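Local coordinates for segregation and condensation protein B (Chlorobium tepidum TLS, PDB 1T6S) that probably takes part in chromosome partitioning during cell division, as a winged-helix subunit of the segregation and condensation machinery, at residues 11-16 against 46-51; 59-64 against 68-73. One frame throughout, in Å; residues are numbered along the deposited sequence.

Interaction 1 (11-16 against 46-51)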
loop_
_atom_site.group_PDB
_atom_site.type_symbol
_atom_site.label_atom_id
_atom_site.label_comp_id
_atom_site.label_asym_id
_atom_site.label_seq_id
_atom_site.Cartn_x
_atom_site.Cartn_y
_atom_site.Cartn_z
ATOM N N SER A 11 3.097 29.861 -21.391
ATOM C CA SER A 11 2.021 28.880 -21.240
ATOM C C SER A 11 2.601 27.477 -21.014
ATOM O O SER A 11 2.097 26.715 -20.192
ATOM C CB SER A 11 1.134 28.875 -22.474
ATOM O OG SER A 11 0.622 30.177 -22.698
ATOM N N LEU A 12 3.647 27.128 -21.759
ATOM C CA LEU A 12 4.260 25.819 -21.576
ATOM C C LEU A 12 4.778 25.706 -20.152
ATOM O O LEU A 12 4.572 24.688 -19.482
ATOM C CB LEU A 12 5.414 25.612 -22.549
ATOM C CG LEU A 12 5.052 25.413 -24.027
ATOM C CD1 LEU A 12 6.338 25.407 -24.856
ATOM C CD2 LEU A 12 4.283 24.117 -24.232
ATOM N N GLU A 13 5.466 26.744 -19.689
ATOM C CA GLU A 13 5.996 26.731 -18.331
ATOM C C GLU A 13 4.899 26.491 -17.292
ATOM O O GLU A 13 5.027 25.623 -16.405
ATOM C CB GLU A 13 6.694 28.050 -18.013
ATOM C CG GLU A 13 7.100 28.145 -16.554
ATOM C CD GLU A 13 7.882 29.411 -16.264
ATOM O OE1 GLU A 13 9.131 29.393 -16.418
ATOM O OE2 GLU A 13 7.242 30.423 -15.901
ATOM N N ALA A 14 3.822 27.260 -17.408
ATOM C CA ALA A 14 2.693 27.148 -16.471
ATOM C C ALA A 14 2.065 25.753 -16.477
ATOM O O ALA A 14 1.710 25.230 -15.428
ATOM C CB ALA A 14 1.634 28.194 -16.816
ATOM N N LEU A 15 1.926 25.157 -17.659
ATOM C CA LEU A 15 1.334 23.821 -17.756
ATOM C C LEU A 15 2.266 22.760 -17.153
ATOM O O LEU A 15 1.851 21.962 -16.305
ATOM C CB LEU A 15 0.998 23.498 -19.225
ATOM C CG LEU A 15 -0.174 24.291 -19.856
ATOM C CD1 LEU A 15 -0.207 24.102 -21.365
ATOM C CD2 LEU A 15 -1.519 23.816 -19.247
ATOM N N ILE A 16 3.529 22.765 -17.572
ATOM C CA ILE A 16 4.491 21.800 -17.052
ATOM C C ILE A 16 4.664 21.987 -15.545
ATOM O O ILE A 16 4.761 21.023 -14.785
ATOM C CB ILE A 16 5.858 21.941 -17.760
ATOM C CG1 ILE A 16 5.668 21.693 -19.267
ATOM C CG2 ILE A 16 6.871 20.931 -17.181
ATOM C CD1 ILE A 16 6.909 21.916 -20.104
ATOM N N ASP A 46 14.108 23.875 -24.125
ATOM C CA ASP A 46 15.524 24.243 -23.977
ATOM C C ASP A 46 15.663 25.722 -23.625
ATOM O O ASP A 46 16.469 26.078 -22.765
ATOM C CB ASP A 46 16.323 23.970 -25.264
ATOM C CG ASP A 46 16.467 22.485 -25.577
ATOM O OD1 ASP A 46 16.348 21.644 -24.665
ATOM O OD2 ASP A 46 16.721 22.153 -26.756
ATOM N N GLU A 47 14.887 26.580 -24.289
ATOM C CA GLU A 47 14.945 28.018 -24.017
ATOM C C GLU A 47 14.579 28.320 -22.564
ATOM O O GLU A 47 15.261 29.103 -21.897
ATOM C CB GLU A 47 14.020 28.799 -24.968
ATOM C CG GLU A 47 13.987 30.307 -24.679
ATOM C CD GLU A 47 13.406 31.149 -25.820
ATOM O OE1 GLU A 47 13.085 30.582 -26.895
ATOM O OE2 GLU A 47 13.283 32.394 -25.635
ATOM N N LEU A 48 13.511 27.692 -22.071
ATOM C CA LEU A 48 13.096 27.897 -20.690
ATOM C C LEU A 48 14.250 27.467 -19.772
ATOM O O LEU A 48 14.640 28.211 -18.869
ATOM C CB LEU A 48 11.830 27.080 -20.370
ATOM C CG LEU A 48 10.504 27.507 -21.037
ATOM C CD1 LEU A 48 9.384 26.527 -20.689
ATOM C CD2 LEU A 48 10.141 28.916 -20.583
ATOM N N ASN A 49 14.785 26.269 -19.995
ATOM C CA ASN A 49 15.897 25.784 -19.173
ATOM C C ASN A 49 17.086 26.749 -19.253
ATOM O O ASN A 49 17.828 26.908 -18.282
ATOM C CB ASN A 49 16.325 24.369 -19.595
ATOM C CG ASN A 49 15.457 23.271 -18.960
ATOM O OD1 ASN A 49 14.980 23.416 -17.823
ATOM N ND2 ASN A 49 15.273 22.166 -19.683
ATOM N N ARG A 50 17.268 27.398 -20.402
ATOM C CA ARG A 50 18.356 28.365 -20.520
ATOM C C ARG A 50 18.072 29.566 -19.610
ATOM O O ARG A 50 18.983 30.081 -18.949
ATOM C CB ARG A 50 18.553 28.797 -21.978
ATOM C CG ARG A 50 19.693 28.048 -22.669
ATOM C CD ARG A 50 20.046 28.648 -24.041
ATOM N NE ARG A 50 19.059 28.326 -25.070
ATOM C CZ ARG A 50 18.949 27.135 -25.651
ATOM N NH1 ARG A 50 19.762 26.145 -25.311
ATOM N NH2 ARG A 50 18.022 26.935 -26.571
ATOM N N ASP A 51 16.814 30.000 -19.549
ATOM C CA ASP A 51 16.441 31.119 -18.676
ATOM C C ASP A 51 16.598 30.764 -17.196
ATOM O O ASP A 51 16.938 31.627 -16.377
ATOM C CB ASP A 51 14.988 31.560 -18.921
ATOM C CG ASP A 51 14.804 32.283 -20.251
ATOM O OD1 ASP A 51 15.654 33.145 -20.577
ATOM O OD2 ASP A 51 13.802 31.999 -20.962
#
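L48 lays its CD1 methyl against the backbone of E13, reaching the E13 N at 4.0 Å and the E13 CB at 4.1 Å. The pair joins two helices of a winged helix-turn-helix domain: helix 2-18, which opens it, and helix 38-55, which runs directly into the beta-hairpin wing. The methyl comes to a place on the first helix where L12 and E13 offer main chain and CB atoms, and L12 CB borders it more loosely, 4.5 Å from L48 CD1. The L48 torsions account for this reach. CG stands anti to the carbonyl carbon (chi1 -69°), and CD1 continues anti to CA (chi2 176°), which makes this branch the extended one, pointing at helix 2-18.

The evidence describes a light contact. The nearest CA atoms, of E13 and L48, are 7.6 Å apart, only 116 Å² is buried by both segments together, and no hydrogen bond crosses between them. The contact is van der Waals packing by one methyl, against main chain and CB atoms, with a single leucine doing most of the work. Other parts of the domain complete the surroundings: L9 of helix 2-18 and I61 of the following strand also touch L48, while L12 faces L28 of helix 25-31 and F36.

Polar groups at the border look to partners beyond the two segments. E47 forms a salt bridge with R5, one more tie between the same two helices. E13 presents its CB to L48, but its chain runs on extended, and the carboxylate atom E13 OE1 is hydrogen-bonded to Y52 OH, the next turn along helix 38-55.

Interaction 2 (59-64 against 68-73). With NO3 (nitrate ion), chain L; NO3 (nitrate ion), chain H.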
loop_
_atom_site.group_PDB
_atom_site.type_symbol
_atom_site.label_atom_id
_atom_site.label_comp_id
_atom_site.label_asym_id
_atom_site.label_seq_id
_atom_site.Cartn_x
_atom_site.Cartn_y
_atom_site.Cartn_z
ATOM N N PHE A 59 15.704 24.682 -10.270
ATOM C CA PHE A 59 15.007 23.583 -10.929
ATOM C C PHE A 59 15.177 23.621 -12.448
ATOM O O PHE A 59 15.590 24.638 -13.019
ATOM C CB PHE A 59 13.518 23.618 -10.559
ATOM C CG PHE A 59 12.907 24.993 -10.624
ATOM C CD1 PHE A 59 12.642 25.596 -11.839
ATOM C CD2 PHE A 59 12.617 25.691 -9.454
ATOM C CE1 PHE A 59 12.094 26.876 -11.893
ATOM C CE2 PHE A 59 12.067 26.974 -9.497
ATOM C CZ PHE A 59 11.807 27.563 -10.716
ATOM N N ARG A 60 14.856 22.504 -13.092
ATOM C CA ARG A 60 14.968 22.377 -14.550
ATOM C C ARG A 60 13.898 21.452 -15.075
ATOM O O ARG A 60 13.433 20.564 -14.360
ATOM C CB ARG A 60 16.322 21.771 -14.963
ATOM C CG ARG A 60 17.557 22.583 -14.605
ATOM C CD ARG A 60 17.703 23.842 -15.446
ATOM N NE ARG A 60 18.960 24.537 -15.156
ATOM C CZ ARG A 60 19.179 25.290 -14.082
ATOM N NH1 ARG A 60 18.214 25.466 -13.185
ATOM N NH2 ARG A 60 20.375 25.846 -13.889
ATOM N N ILE A 61 13.518 21.658 -16.333
ATOM C CA ILE A 61 12.545 20.789 -16.978
ATOM C C ILE A 61 13.315 19.629 -17.641
ATOM O O ILE A 61 14.292 19.838 -18.367
ATOM C CB ILE A 61 11.710 21.540 -18.058
ATOM C CG1 ILE A 61 10.803 22.585 -17.380
ATOM C CG2 ILE A 61 10.872 20.543 -18.844
ATOM C CD1 ILE A 61 10.186 23.599 -18.335
ATOM N N HIS A 62 12.859 18.410 -17.366
ATOM C CA HIS A 62 13.449 17.185 -17.892
ATOM C C HIS A 62 12.463 16.373 -18.739
ATOM O O HIS A 62 11.284 16.204 -18.386
ATOM C CB HIS A 62 13.929 16.297 -16.739
ATOM C CG HIS A 62 15.046 16.888 -15.937
ATOM N ND1 HIS A 62 16.363 16.527 -16.121
ATOM C CD2 HIS A 62 15.044 17.802 -14.940
ATOM C CE1 HIS A 62 17.122 17.190 -15.268
ATOM N NE2 HIS A 62 16.345 17.971 -14.541
ATOM N N ALA A 63 12.967 15.854 -19.852
ATOM C CA ALA A 63 12.180 15.029 -20.753
ATOM C C ALA A 63 12.409 13.587 -20.329
ATOM O O ALA A 63 13.463 13.013 -20.617
ATOM C CB ALA A 63 12.654 15.227 -22.191
ATOM N N ILE A 64 11.441 13.004 -19.630
ATOM C CA ILE A 64 11.574 11.615 -19.191
ATOM C C ILE A 64 10.507 10.761 -19.867
ATOM O O ILE A 64 9.318 10.957 -19.636
ATOM C CB ILE A 64 11.414 11.464 -17.648
ATOM C CG1 ILE A 64 12.312 12.462 -16.906
ATOM C CG2 ILE A 64 11.795 10.059 -17.231
ATOM C CD1 ILE A 64 13.771 12.407 -17.312
ATOM N N TYR A 68 7.342 15.631 -19.950
ATOM C CA TYR A 68 8.182 16.669 -19.351
ATOM C C TYR A 68 7.748 16.986 -17.927
ATOM O O TYR A 68 6.557 17.032 -17.635
ATOM C CB TYR A 68 8.141 17.971 -20.165
ATOM C CG TYR A 68 8.759 17.894 -21.544
ATOM C CD1 TYR A 68 7.998 17.521 -22.657
ATOM C CD2 TYR A 68 10.109 18.198 -21.737
ATOM C CE1 TYR A 68 8.577 17.454 -23.938
ATOM C CE2 TYR A 68 10.695 18.131 -23.005
ATOM C CZ TYR A 68 9.928 17.760 -24.095
ATOM O OH TYR A 68 10.522 17.681 -25.340
ATOM N N ARG A 69 8.715 17.197 -17.039
ATOM C CA ARG A 69 8.401 17.574 -15.655
ATOM C C ARG A 69 9.575 18.334 -15.053
ATOM O O ARG A 69 10.712 18.192 -15.499
ATOM C CB ARG A 69 8.090 16.344 -14.786
ATOM C CG ARG A 69 9.312 15.566 -14.269
ATOM C CD ARG A 69 10.186 14.993 -15.383
ATOM N NE ARG A 69 9.537 14.014 -16.273
ATOM C CZ ARG A 69 9.054 12.823 -15.908
ATOM N NH1 ARG A 69 9.106 12.419 -14.647
ATOM N NH2 ARG A 69 8.576 11.991 -16.826
ATOM N N PHE A 70 9.286 19.151 -14.049
ATOM C CA PHE A 70 10.309 19.906 -13.343
ATOM C C PHE A 70 10.958 18.997 -12.321
ATOM O O PHE A 70 10.305 18.109 -11.769
ATOM C CB PHE A 70 9.689 21.083 -12.587
ATOM C CG PHE A 70 9.528 22.323 -13.413
ATOM C CD1 PHE A 70 8.367 22.542 -14.147
ATOM C CD2 PHE A 70 10.555 23.269 -13.477
ATOM C CE1 PHE A 70 8.222 23.686 -14.936
ATOM C CE2 PHE A 70 10.424 24.420 -14.263
ATOM C CZ PHE A 70 9.256 24.628 -14.993
ATOM N N LEU A 71 12.241 19.220 -12.075
ATOM C CA LEU A 71 12.999 18.471 -11.070
ATOM C C LEU A 71 13.984 19.468 -10.458
ATOM O O LEU A 71 14.479 20.349 -11.163
ATOM C CB LEU A 71 13.765 17.313 -11.721
ATOM C CG LEU A 71 13.428 15.876 -11.312
ATOM C CD1 LEU A 71 11.934 15.624 -11.323
ATOM C CD2 LEU A 71 14.136 14.927 -12.277
ATOM N N THR A 72 14.251 19.365 -9.158
ATOM C CA THR A 72 15.206 20.288 -8.539
ATOM C C THR A 72 16.625 19.809 -8.858
ATOM O O THR A 72 16.849 18.620 -9.088
ATOM C CB THR A 72 15.042 20.417 -6.983
ATOM O OG1 THR A 72 14.926 19.123 -6.387
ATOM C CG2 THR A 72 13.795 21.252 -6.641
ATOM N N GLU A 73 17.563 20.747 -8.878
ATOM C CA GLU A 73 18.959 20.473 -9.189
ATOM C C GLU A 73 19.641 19.556 -8.171
ATOM O O GLU A 73 19.392 19.644 -6.970
ATOM C CB GLU A 73 19.722 21.798 -9.301
ATOM C CG GLU A 73 19.343 22.602 -10.525
ATOM C CD GLU A 73 19.961 22.037 -11.796
ATOM O OE1 GLU A 73 21.114 22.411 -12.113
ATOM O OE2 GLU A 73 19.305 21.204 -12.470
HETATM N N NO3 L . 16.482 14.242 -18.544
HETATM O O1 NO3 L . 16.563 13.931 -17.348
HETATM O O2 NO3 L . 16.550 13.364 -19.340
HETATM O O3 NO3 L . 16.339 15.416 -18.810
HETATM N N NO3 H . 15.189 18.101 -21.533
HETATM O O1 NO3 H . 16.168 18.583 -22.123
HETATM O O2 NO3 H . 15.355 17.050 -20.977
HETATM O O3 NO3 H . 14.158 18.728 -21.570
HETATM O O HOH W 1 17.069 19.706 -12.491
#
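I61 holds CG1 anti to its carbonyl carbon (chi1 -68°) and F70 does likewise with CG (chi1 -86°), which brings the isoleucine over the phenyl face: I61 CG1 lies 3.6 Å from the F70 ring centroid in a CH-pi contact. The two residues form a non-hydrogen-bonded pair of an antiparallel beta hairpin, the wing of the winged helix. F59 meets the same ring obliquely, F59 CD1 being 3.5 Å from F70 CE2. Further along this side, I61 CG2 and A63 CB both touch the Y68 ring.

The hydrogen-bonded pairs, R60 with L71 and H62 with R69, each exchange two backbone bonds; the one from H62 N to R69 O measures 2.9 Å. Their side chains occupy the other face. There L71 CD2 lies over the imidazole of H62, whose two nitrogens are both engaged: H62 ND1 donates to both O1 and O3 of the chain L nitrate, each at 2.9 Å, and H62 NE2 lies 2.8 Å from a water, which donates to L71 O and E73 OE2. With partners at both nitrogens, ring rotation should be restricted. Near the open end, the R60 guanidinium and E73 carboxylate stack with planes 7° apart; their salt bridge is long, R60 NH2 to E73 OE1 3.9 Å, and no N-H is aimed at the oxygen. R60 has a second acidic partner in E53.

The face carrying I61, Y68 and F70 packs against I16 of helix 2-18, with V45 of helix 38-55 touching I61 and Y68, whereas I64 and L71 meet R140 and G139 of the second subunit.

Interaction 1 closes before interaction 2 opens, and their centres are 10 Å apart. Helix 38-55 leads straight into strand 59-64, so the two contacts are successive steps of one winged-helix unit: the first brings two helices into contact through one leucine, the second folds the wing. They touch directly. L48 CD1 packs 3.8 Å from I61 CD1, I16 CG2 comes 3.7 Å from F70 CD1, and N49 OD1 lies 2.7 Å from I61 N, a probable hydrogen bond. The hairpin therefore meets both helices, by apolar packing to I16 and L48 and by the polar pair with N49, while it also presents residues to the second subunit.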